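Local coordinates for SCARECROW-LIKE protein 7 (Oryza sativa Japonica Group, PDB 5HYZ) that probably acts as a DNA-binding GRAS-family transcription factor in plant development and abiotic stress resistance, at residues K346-F358 with L361-W374. Sequence-based numbering, arbitrary orientation.
Sequences KYKYSLVELPPAF and LAWEKRPLLTVSAW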
ATOM      1  N   LYS A 346      -4.922  13.719  -9.130  1.00 33.77           N
ATOM      2  CA  LYS A 346      -5.363  13.233 -10.438  1.00 36.96           C
ATOM      3  C   LYS A 346      -6.235  11.976 -10.319  1.00 35.16           C
ATOM      4  O   LYS A 346      -6.967  11.636 -11.256  1.00 33.69           O
ATOM      5  CB  LYS A 346      -4.180  12.965 -11.368  1.00 36.92           C
ATOM      6  CG  LYS A 346      -3.196  11.920 -10.891  1.00 43.64           C
ATOM      7  CD  LYS A 346      -1.913  11.954 -11.760  1.00 48.28           C
ATOM      8  CE  LYS A 346      -1.065  10.686 -11.638  1.00 47.36           C
ATOM      9  NZ  LYS A 346      -0.291  10.646 -10.357  1.00 55.72           N
ATOM     10  N   TYR A 347      -6.177  11.301  -9.175  1.00 29.42           N
ATOM     11  CA  TYR A 347      -7.066  10.143  -8.961  1.00 26.18           C
ATOM     12  C   TYR A 347      -8.449  10.604  -8.549  1.00 26.16           C
ATOM     13  O   TYR A 347      -8.597  11.654  -7.943  1.00 28.47           O
ATOM     14  CB  TYR A 347      -6.475   9.206  -7.915  1.00 24.29           C
ATOM     15  CG  TYR A 347      -5.225   8.502  -8.381  1.00 25.86           C
ATOM     16  CD1 TYR A 347      -5.310   7.333  -9.102  1.00 26.08           C
ATOM     17  CD2 TYR A 347      -3.955   9.002  -8.084  1.00 31.28           C
ATOM     18  CE1 TYR A 347      -4.150   6.662  -9.515  1.00 25.38           C
ATOM     19  CE2 TYR A 347      -2.798   8.351  -8.502  1.00 27.81           C
ATOM     20  CZ  TYR A 347      -2.914   7.176  -9.204  1.00 30.03           C
ATOM     21  OH  TYR A 347      -1.808   6.479  -9.617  1.00 32.60           O
ATOM     22  N   LYS A 348      -9.479   9.842  -8.896  1.00 22.75           N
ATOM     23  CA  LYS A 348     -10.840  10.290  -8.680  1.00 19.11           C
ATOM     24  C   LYS A 348     -11.600   9.278  -7.819  1.00 16.56           C
ATOM     25  O   LYS A 348     -12.778   9.081  -8.010  1.00 18.40           O
ATOM     26  CB  LYS A 348     -11.589  10.459 -10.016  1.00 23.76           C
ATOM     27  CG  LYS A 348     -10.801  11.315 -11.049  1.00 28.41           C
ATOM     28  CD  LYS A 348     -10.482  12.649 -10.458  1.00 31.89           C
ATOM     29  CE  LYS A 348      -9.685  13.529 -11.444  1.00 44.79           C
ATOM     30  NZ  LYS A 348      -8.903  14.654 -10.786  1.00 41.56           N
ATOM     31  N   TYR A 349     -10.902   8.649  -6.869  1.00 19.17           N
ATOM     32  CA  TYR A 349     -11.585   7.714  -5.965  1.00 16.05           C
ATOM     33  C   TYR A 349     -12.336   8.391  -4.865  1.00 20.16           C
ATOM     34  O   TYR A 349     -11.884   9.415  -4.316  1.00 18.83           O
ATOM     35  CB  TYR A 349     -10.566   6.749  -5.347  1.00 14.63           C
ATOM     36  CG  TYR A 349      -9.937   5.836  -6.360  1.00 13.74           C
ATOM     37  CD1 TYR A 349     -10.696   4.849  -7.049  1.00 18.15           C
ATOM     38  CD2 TYR A 349      -8.584   5.929  -6.628  1.00 17.61           C
ATOM     39  CE1 TYR A 349     -10.090   3.992  -7.956  1.00 18.40           C
ATOM     40  CE2 TYR A 349      -7.988   5.079  -7.538  1.00 21.13           C
ATOM     41  CZ  TYR A 349      -8.766   4.127  -8.226  1.00 20.67           C
ATOM     42  OH  TYR A 349      -8.132   3.296  -9.131  1.00 22.17           O
ATOM     43  N   SER A 350     -13.495   7.853  -4.524  1.00 14.28           N
ATOM     44  CA  SER A 350     -14.221   8.308  -3.331  1.00 17.89           C
ATOM     45  C   SER A 350     -15.060   7.184  -2.813  1.00 17.55           C
ATOM     46  O   SER A 350     -15.148   6.153  -3.469  1.00 16.95           O
ATOM     47  CB  SER A 350     -15.154   9.521  -3.632  1.00 17.26           C
ATOM     48  OG  SER A 350     -16.262   9.131  -4.418  1.00 20.83           O
ATOM     49  N   LEU A 351     -15.667   7.375  -1.654  1.00 15.64           N
ATOM     50  CA  LEU A 351     -16.565   6.350  -1.093  1.00 16.38           C
ATOM     51  C   LEU A 351     -17.983   6.787  -1.217  1.00 22.17           C
ATOM     52  O   LEU A 351     -18.310   7.944  -0.958  1.00 19.80           O
ATOM     53  CB  LEU A 351     -16.238   6.085   0.391  1.00 17.29           C
ATOM     54  CG  LEU A 351     -14.960   5.387   0.829  1.00 29.32           C
ATOM     55  CD1 LEU A 351     -14.672   4.122  -0.008  1.00 25.77           C
ATOM     56  CD2 LEU A 351     -13.742   6.261   0.838  1.00 30.81           C
ATOM     57  N   VAL A 352     -18.850   5.873  -1.601  1.00 15.90           N
ATOM     58  CA  VAL A 352     -20.295   6.140  -1.758  1.00 18.94           C
ATOM     59  C   VAL A 352     -21.120   5.140  -0.988  1.00 23.56           C
ATOM     60  O   VAL A 352     -20.876   3.924  -1.094  1.00 21.02           O
ATOM     61  CB  VAL A 352     -20.679   6.079  -3.250  1.00 26.62           C
ATOM     62  CG1 VAL A 352     -22.188   6.025  -3.434  1.00 30.17           C
ATOM     63  CG2 VAL A 352     -20.065   7.297  -3.974  1.00 21.04           C
ATOM     64  N   GLU A 353     -22.079   5.611  -0.199  1.00 19.90           N
ATOM     65  CA  GLU A 353     -22.948   4.673   0.517  1.00 24.46           C
ATOM     66  C   GLU A 353     -24.098   4.271  -0.385  1.00 26.64           C
ATOM     67  O   GLU A 353     -24.685   5.117  -1.064  1.00 23.24           O
ATOM     68  CB  GLU A 353     -23.466   5.326   1.802  1.00 26.47           C
ATOM     69  CG  GLU A 353     -22.424   6.138   2.537  1.00 35.91           C
ATOM     70  CD  GLU A 353     -21.774   5.353   3.623  1.00 42.98           C
ATOM     71  OE1 GLU A 353     -22.293   4.247   3.905  1.00 45.69           O
ATOM     72  OE2 GLU A 353     -20.744   5.818   4.183  1.00 48.49           O
ATOM     73  N   LEU A 354     -24.443   2.995  -0.439  1.00 19.28           N
ATOM     74  CA  LEU A 354     -25.638   2.573  -1.176  1.00 16.37           C
ATOM     75  C   LEU A 354     -26.542   1.867  -0.184  1.00 21.50           C
ATOM     76  O   LEU A 354     -26.070   1.156   0.712  1.00 19.19           O
ATOM     77  CB  LEU A 354     -25.304   1.646  -2.366  1.00 18.73           C
ATOM     78  CG  LEU A 354     -24.287   2.183  -3.353  1.00 22.01           C
ATOM     79  CD1 LEU A 354     -23.831   1.095  -4.303  1.00 22.73           C
ATOM     80  CD2 LEU A 354     -24.892   3.328  -4.139  1.00 30.19           C
ATOM     81  N   PRO A 355     -27.872   2.040  -0.320  1.00 22.23           N
ATOM     82  CA  PRO A 355     -28.754   1.498   0.717  1.00 20.19           C
ATOM     83  C   PRO A 355     -29.002   0.013   0.622  1.00 18.48           C
ATOM     84  O   PRO A 355     -29.034  -0.537  -0.457  1.00 18.73           O
ATOM     85  CB  PRO A 355     -30.078   2.276   0.479  1.00 22.38           C
ATOM     86  CG  PRO A 355     -30.054   2.557  -0.974  1.00 23.57           C
ATOM     87  CD  PRO A 355     -28.604   2.890  -1.286  1.00 26.63           C
ATOM     88  N   PRO A 356     -29.271  -0.642   1.753  1.00 19.17           N
ATOM     89  CA  PRO A 356     -29.316  -0.079   3.117  1.00 19.75           C
ATOM     90  C   PRO A 356     -27.952   0.026   3.822  1.00 22.50           C
ATOM     91  O   PRO A 356     -27.724   0.898   4.670  1.00 24.18           O
ATOM     92  CB  PRO A 356     -30.185  -1.075   3.873  1.00 23.01           C
ATOM     93  CG  PRO A 356     -30.025  -2.372   3.124  1.00 25.06           C
ATOM     94  CD  PRO A 356     -29.848  -1.991   1.672  1.00 21.48           C
ATOM     95  N   ALA A 357     -27.018  -0.870   3.493  1.00 16.99           N
ATOM     96  CA  ALA A 357     -25.802  -0.845   4.286  1.00 16.67           C
ATOM     97  C   ALA A 357     -24.582  -1.179   3.485  1.00 15.64           C
ATOM     98  O   ALA A 357     -23.596  -1.694   4.060  1.00 17.77           O
ATOM     99  CB  ALA A 357     -25.936  -1.799   5.504  1.00 18.82           C
ATOM    100  N   PHE A 358     -24.610  -0.858   2.188  1.00 12.34           N
ATOM    101  CA  PHE A 358     -23.442  -1.089   1.313  1.00 11.71           C
ATOM    102  C   PHE A 358     -22.431   0.044   1.380  1.00 14.69           C
ATOM    103  O   PHE A 358     -22.847   1.199   1.454  1.00 15.82           O
ATOM    104  CB  PHE A 358     -23.854  -1.194  -0.160  1.00 12.38           C
ATOM    105  CG  PHE A 358     -24.762  -2.359  -0.441  1.00 14.72           C
ATOM    106  CD1 PHE A 358     -24.221  -3.613  -0.734  1.00 13.79           C
ATOM    107  CD2 PHE A 358     -26.171  -2.195  -0.470  1.00 12.13           C
ATOM    108  CE1 PHE A 358     -25.082  -4.694  -1.050  1.00 12.55           C
ATOM    109  CE2 PHE A 358     -27.036  -3.293  -0.771  1.00 13.18           C
ATOM    110  CZ  PHE A 358     -26.506  -4.523  -1.042  1.00 13.90           C
ATOM    111  N   LEU A 361     -16.593   1.677  -3.361  1.00 15.30           N
ATOM    112  CA  LEU A 361     -15.483   2.470  -3.844  1.00 12.64           C
ATOM    113  C   LEU A 361     -15.885   2.902  -5.237  1.00 16.78           C
ATOM    114  O   LEU A 361     -16.272   2.083  -6.076  1.00 15.02           O
ATOM    115  CB  LEU A 361     -14.196   1.665  -3.854  1.00 12.86           C
ATOM    116  CG  LEU A 361     -12.980   2.238  -4.552  1.00 16.68           C
ATOM    117  CD1 LEU A 361     -12.599   3.523  -3.779  1.00 17.15           C
ATOM    118  CD2 LEU A 361     -11.813   1.235  -4.571  1.00 20.05           C
ATOM    119  N   ALA A 362     -15.852   4.228  -5.428  1.00 13.43           N
ATOM    120  CA  ALA A 362     -16.286   4.861  -6.665  1.00 14.23           C
ATOM    121  C   ALA A 362     -15.186   5.578  -7.425  1.00 17.57           C
ATOM    122  O   ALA A 362     -14.193   6.007  -6.839  1.00 15.97           O
ATOM    123  CB  ALA A 362     -17.427   5.865  -6.318  1.00 13.50           C
ATOM    124  N   TRP A 363     -15.372   5.700  -8.743  1.00 17.45           N
ATOM    125  CA  TRP A 363     -14.488   6.503  -9.590  1.00 16.06           C
ATOM    126  C   TRP A 363     -15.328   7.632 -10.192  1.00 19.60           C
ATOM    127  O   TRP A 363     -16.356   7.345 -10.803  1.00 16.90           O
ATOM    128  CB  TRP A 363     -13.856   5.658 -10.715  1.00 17.07           C
ATOM    129  CG  TRP A 363     -12.991   6.505 -11.607  1.00 20.29           C
ATOM    130  CD1 TRP A 363     -13.383   7.105 -12.785  1.00 24.18           C
ATOM    131  CD2 TRP A 363     -11.596   6.864 -11.416  1.00 19.46           C
ATOM    132  NE1 TRP A 363     -12.328   7.797 -13.330  1.00 23.31           N
ATOM    133  CE2 TRP A 363     -11.219   7.661 -12.528  1.00 23.31           C
ATOM    134  CE3 TRP A 363     -10.626   6.559 -10.447  1.00 18.57           C
ATOM    135  CZ2 TRP A 363      -9.932   8.179 -12.669  1.00 23.45           C
ATOM    136  CZ3 TRP A 363      -9.365   7.065 -10.588  1.00 20.52           C
ATOM    137  CH2 TRP A 363      -9.021   7.872 -11.694  1.00 22.89           C
ATOM    138  N   GLU A 364     -14.918   8.892  -9.957  1.00 18.69           N
ATOM    139  CA  GLU A 364     -15.741  10.043 -10.421  1.00 23.53           C
ATOM    140  C   GLU A 364     -17.208   9.881 -10.013  1.00 23.38           C
ATOM    141  O   GLU A 364     -18.123  10.053 -10.818  1.00 24.75           O
ATOM    142  CB  GLU A 364     -15.617  10.208 -11.949  1.00 28.07           C
ATOM    143  CG  GLU A 364     -15.599  11.673 -12.388  1.00 44.27           C
ATOM    144  CD  GLU A 364     -14.846  11.836 -13.697  1.00 57.99           C
ATOM    145  OE1 GLU A 364     -13.734  12.419 -13.677  1.00 57.99           O
ATOM    146  OE2 GLU A 364     -15.352  11.343 -14.735  1.00 55.70           O
ATOM    147  N   LYS A 365     -17.389   9.503  -8.755  1.00 18.42           N
ATOM    148  CA  LYS A 365     -18.673   9.313  -8.092  1.00 17.31           C
ATOM    149  C   LYS A 365     -19.539   8.169  -8.605  1.00 17.16           C
ATOM    150  O   LYS A 365     -20.660   8.015  -8.135  1.00 20.84           O
ATOM    151  CB  LYS A 365     -19.454  10.629  -8.133  1.00 26.35           C
ATOM    152  CG  LYS A 365     -18.595  11.738  -7.501  1.00 26.67           C
ATOM    153  CD  LYS A 365     -19.445  12.856  -6.859  1.00 38.23           C
ATOM    154  CE  LYS A 365     -18.544  14.046  -6.455  1.00 49.30           C
ATOM    155  NZ  LYS A 365     -17.366  13.603  -5.611  1.00 53.23           N
ATOM    156  N   ARG A 366     -18.989   7.327  -9.454  1.00 17.15           N
ATOM    157  CA  ARG A 366     -19.674   6.138  -9.941  1.00 20.19           C
ATOM    158  C   ARG A 366     -19.170   4.911  -9.150  1.00 17.57           C
ATOM    159  O   ARG A 366     -18.014   4.574  -9.267  1.00 17.73           O
ATOM    160  CB  ARG A 366     -19.399   5.987 -11.451  1.00 21.94           C
ATOM    161  CG  ARG A 366     -19.381   4.578 -12.160  1.00 41.75           C
ATOM    162  CD  ARG A 366     -20.472   3.644 -11.733  1.00 42.78           C
ATOM    163  NE  ARG A 366     -20.808   2.558 -12.660  1.00 46.16           N
ATOM    164  CZ  ARG A 366     -21.550   1.528 -12.257  1.00 48.63           C
ATOM    165  NH1 ARG A 366     -21.937   1.491 -10.972  1.00 46.49           N
ATOM    166  NH2 ARG A 366     -21.911   0.549 -13.083  1.00 30.34           N
ATOM    167  N   PRO A 367     -20.047   4.277  -8.394  1.00 16.42           N
ATOM    168  CA  PRO A 367     -19.693   3.116  -7.556  1.00 14.71           C
ATOM    169  C   PRO A 367     -19.142   2.006  -8.435  1.00 17.46           C
ATOM    170  O   PRO A 367     -19.781   1.718  -9.453  1.00 17.63           O
ATOM    171  CB  PRO A 367     -21.041   2.704  -6.927  1.00 17.81           C
ATOM    172  CG  PRO A 367     -21.907   3.898  -7.035  1.00 28.44           C
ATOM    173  CD  PRO A 367     -21.441   4.716  -8.186  1.00 24.42           C
ATOM    174  N   LEU A 368     -18.019   1.383  -8.064  1.00 16.52           N
ATOM    175  CA  LEU A 368     -17.454   0.320  -8.874  1.00 14.64           C
ATOM    176  C   LEU A 368     -17.356  -0.990  -8.130  1.00 13.74           C
ATOM    177  O   LEU A 368     -17.570  -2.064  -8.731  1.00 15.84           O
ATOM    178  CB  LEU A 368     -16.054   0.672  -9.360  1.00 17.29           C
ATOM    179  CG  LEU A 368     -15.965   1.838 -10.338  1.00 26.59           C
ATOM    180  CD1 LEU A 368     -14.537   2.015 -10.786  1.00 20.68           C
ATOM    181  CD2 LEU A 368     -16.923   1.645 -11.566  1.00 22.58           C
ATOM    182  N   LEU A 369     -17.007  -0.908  -6.850  1.00 15.03           N
ATOM    183  CA  LEU A 369     -16.762  -2.194  -6.063  1.00 12.72           C
ATOM    184  C   LEU A 369     -17.452  -2.008  -4.733  1.00 16.53           C
ATOM    185  O   LEU A 369     -17.135  -1.063  -3.996  1.00 15.71           O
ATOM    186  CB  LEU A 369     -15.267  -2.445  -5.844  1.00 15.20           C
ATOM    187  CG  LEU A 369     -14.925  -3.918  -5.548  1.00 23.21           C
ATOM    188  CD1 LEU A 369     -13.425  -4.058  -5.548  1.00 27.26           C
ATOM    189  CD2 LEU A 369     -15.422  -4.355  -4.220  1.00 22.77           C
ATOM    190  N   THR A 370     -18.414  -2.854  -4.417  1.00 13.17           N
ATOM    191  CA  THR A 370     -19.263  -2.660  -3.244  1.00 13.15           C
ATOM    192  C   THR A 370     -19.070  -3.754  -2.204  1.00 15.17           C
ATOM    193  O   THR A 370     -19.025  -4.940  -2.554  1.00 14.70           O
ATOM    194  CB  THR A 370     -20.706  -2.619  -3.734  1.00 17.77           C
ATOM    195  OG1 THR A 370     -20.751  -1.592  -4.748  1.00 16.72           O
ATOM    196  CG2 THR A 370     -21.683  -2.313  -2.653  1.00 17.54           C
ATOM    197  N   VAL A 371     -19.017  -3.379  -0.932  1.00 12.17           N
ATOM    198  CA  VAL A 371     -18.811  -4.349   0.133  1.00 10.05           C
ATOM    199  C   VAL A 371     -19.986  -4.237   1.082  1.00 12.79           C
ATOM    200  O   VAL A 371     -20.504  -3.134   1.334  1.00 13.44           O
ATOM    201  CB  VAL A 371     -17.491  -4.079   0.892  1.00 12.74           C
ATOM    202  CG1 VAL A 371     -17.370  -5.022   2.134  1.00 16.90           C
ATOM    203  CG2 VAL A 371     -16.299  -4.446  -0.061  1.00 17.01           C
ATOM    204  N   SER A 372     -20.448  -5.368   1.612  1.00 11.43           N
ATOM    205  CA  SER A 372     -21.541  -5.375   2.590  1.00 10.66           C
ATOM    206  C   SER A 372     -21.386  -6.570   3.522  1.00 13.20           C
ATOM    207  O   SER A 372     -20.651  -7.521   3.212  1.00 12.72           O
ATOM    208  CB  SER A 372     -22.920  -5.441   1.895  1.00 13.90           C
ATOM    209  OG  SER A 372     -22.925  -6.488   0.937  1.00 13.53           O
ATOM    210  N   ALA A 373     -22.047  -6.498   4.654  1.00 11.62           N
ATOM    211  CA  ALA A 373     -22.008  -7.577   5.657  1.00 11.17           C
ATOM    212  C   ALA A 373     -23.453  -8.035   5.951  1.00 13.12           C
ATOM    213  O   ALA A 373     -24.372  -7.202   5.904  1.00 11.95           O
ATOM    214  CB  ALA A 373     -21.346  -7.075   6.962  1.00 11.91           C
ATOM    215  N   TRP A 374     -23.631  -9.320   6.272  1.00 10.35           N
ATOM    216  CA  TRP A 374     -24.967  -9.958   6.382  1.00 12.53           C
ATOM    217  C   TRP A 374     -24.931 -10.943   7.514  1.00 17.18           C
ATOM    218  O   TRP A 374     -23.861 -11.471   7.816  1.00 11.71           O
ATOM    219  CB  TRP A 374     -25.325 -10.709   5.067  1.00 12.09           C
ATOM    220  CG  TRP A 374     -25.241  -9.774   3.908  1.00 15.58           C
ATOM    221  CD1 TRP A 374     -24.114  -9.445   3.169  1.00 13.43           C
ATOM    222  CD2 TRP A 374     -26.314  -9.009   3.379  1.00 15.18           C
ATOM    223  NE1 TRP A 374     -24.453  -8.513   2.208  1.00 15.40           N
ATOM    224  CE2 TRP A 374     -25.789  -8.220   2.325  1.00 13.04           C
ATOM    225  CE3 TRP A 374     -27.681  -8.884   3.720  1.00 13.90           C
ATOM    226  CZ2 TRP A 374     -26.575  -7.323   1.581  1.00 16.26           C
ATOM    227  CZ3 TRP A 374     -28.486  -7.944   2.945  1.00 13.97           C
ATOM    228  CH2 TRP A 374     -27.910  -7.200   1.899  1.00 14.22           C
TER
HETATM  229  O   HOH W   1     -15.332   9.512  -6.839  1.00 28.34           O
HETATM  230  O   HOH W   2     -23.449  -4.089   5.337  1.00 15.34           O
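The backbone O of Lys348 takes two hydrogen bonds, from Glu364 N at 2.9 Å and from a water. That water also bonds Ser350 OG and accepts from Lys365 N, so it ties the edge strand to the type I' turn Trp363-Arg366. Next along, Ser350 and Ala362 form an antiparallel hydrogen-bonded pair. Ala362 N reaches Ser350 O at 2.8 Å, and Ser350 N donates back to Ala362 O. Trp363 carries the packing at this end. Its chi1 of 178° swings the indole away from the backbone N and across to residues 346-358. Lys348 CB sits over the centre of the six-membered ring, 3.7 Å from the centroid. The ring also turns its edge to the face of Tyr349, a T-shaped pair with planes at 78°; Trp363 CE3 lies 3.6 Å from Tyr349 CE1. Indole NE1 is held by Glu267, and Ser268 of helix 251-272 touches both aromatic residues. Strands 349-354, 358-363 and 366-374 make an antiparallel meander in the predicted SAW region of the GRAS domain. Strand 366-374 joins it to the Rossmann-like sheet by pairing with strand 236-242. On the Ala362 side, Val352 CG2 meets Ala362 CB at 3.8 Å, and Leu354 packs on Pro367. Beyond the corner at Leu369, Thr370 lies against Phe358, its CG2 3.4 Å from Phe358 CD1. The edge of Trp374 points to the Phe358 face in an offset edge-to-face pair. Trp374 NE1 donates to Ser372 OG at 2.8 Å, a bond that probably helps hold the indole in place. A second water links Ala357 O and Ala373 N.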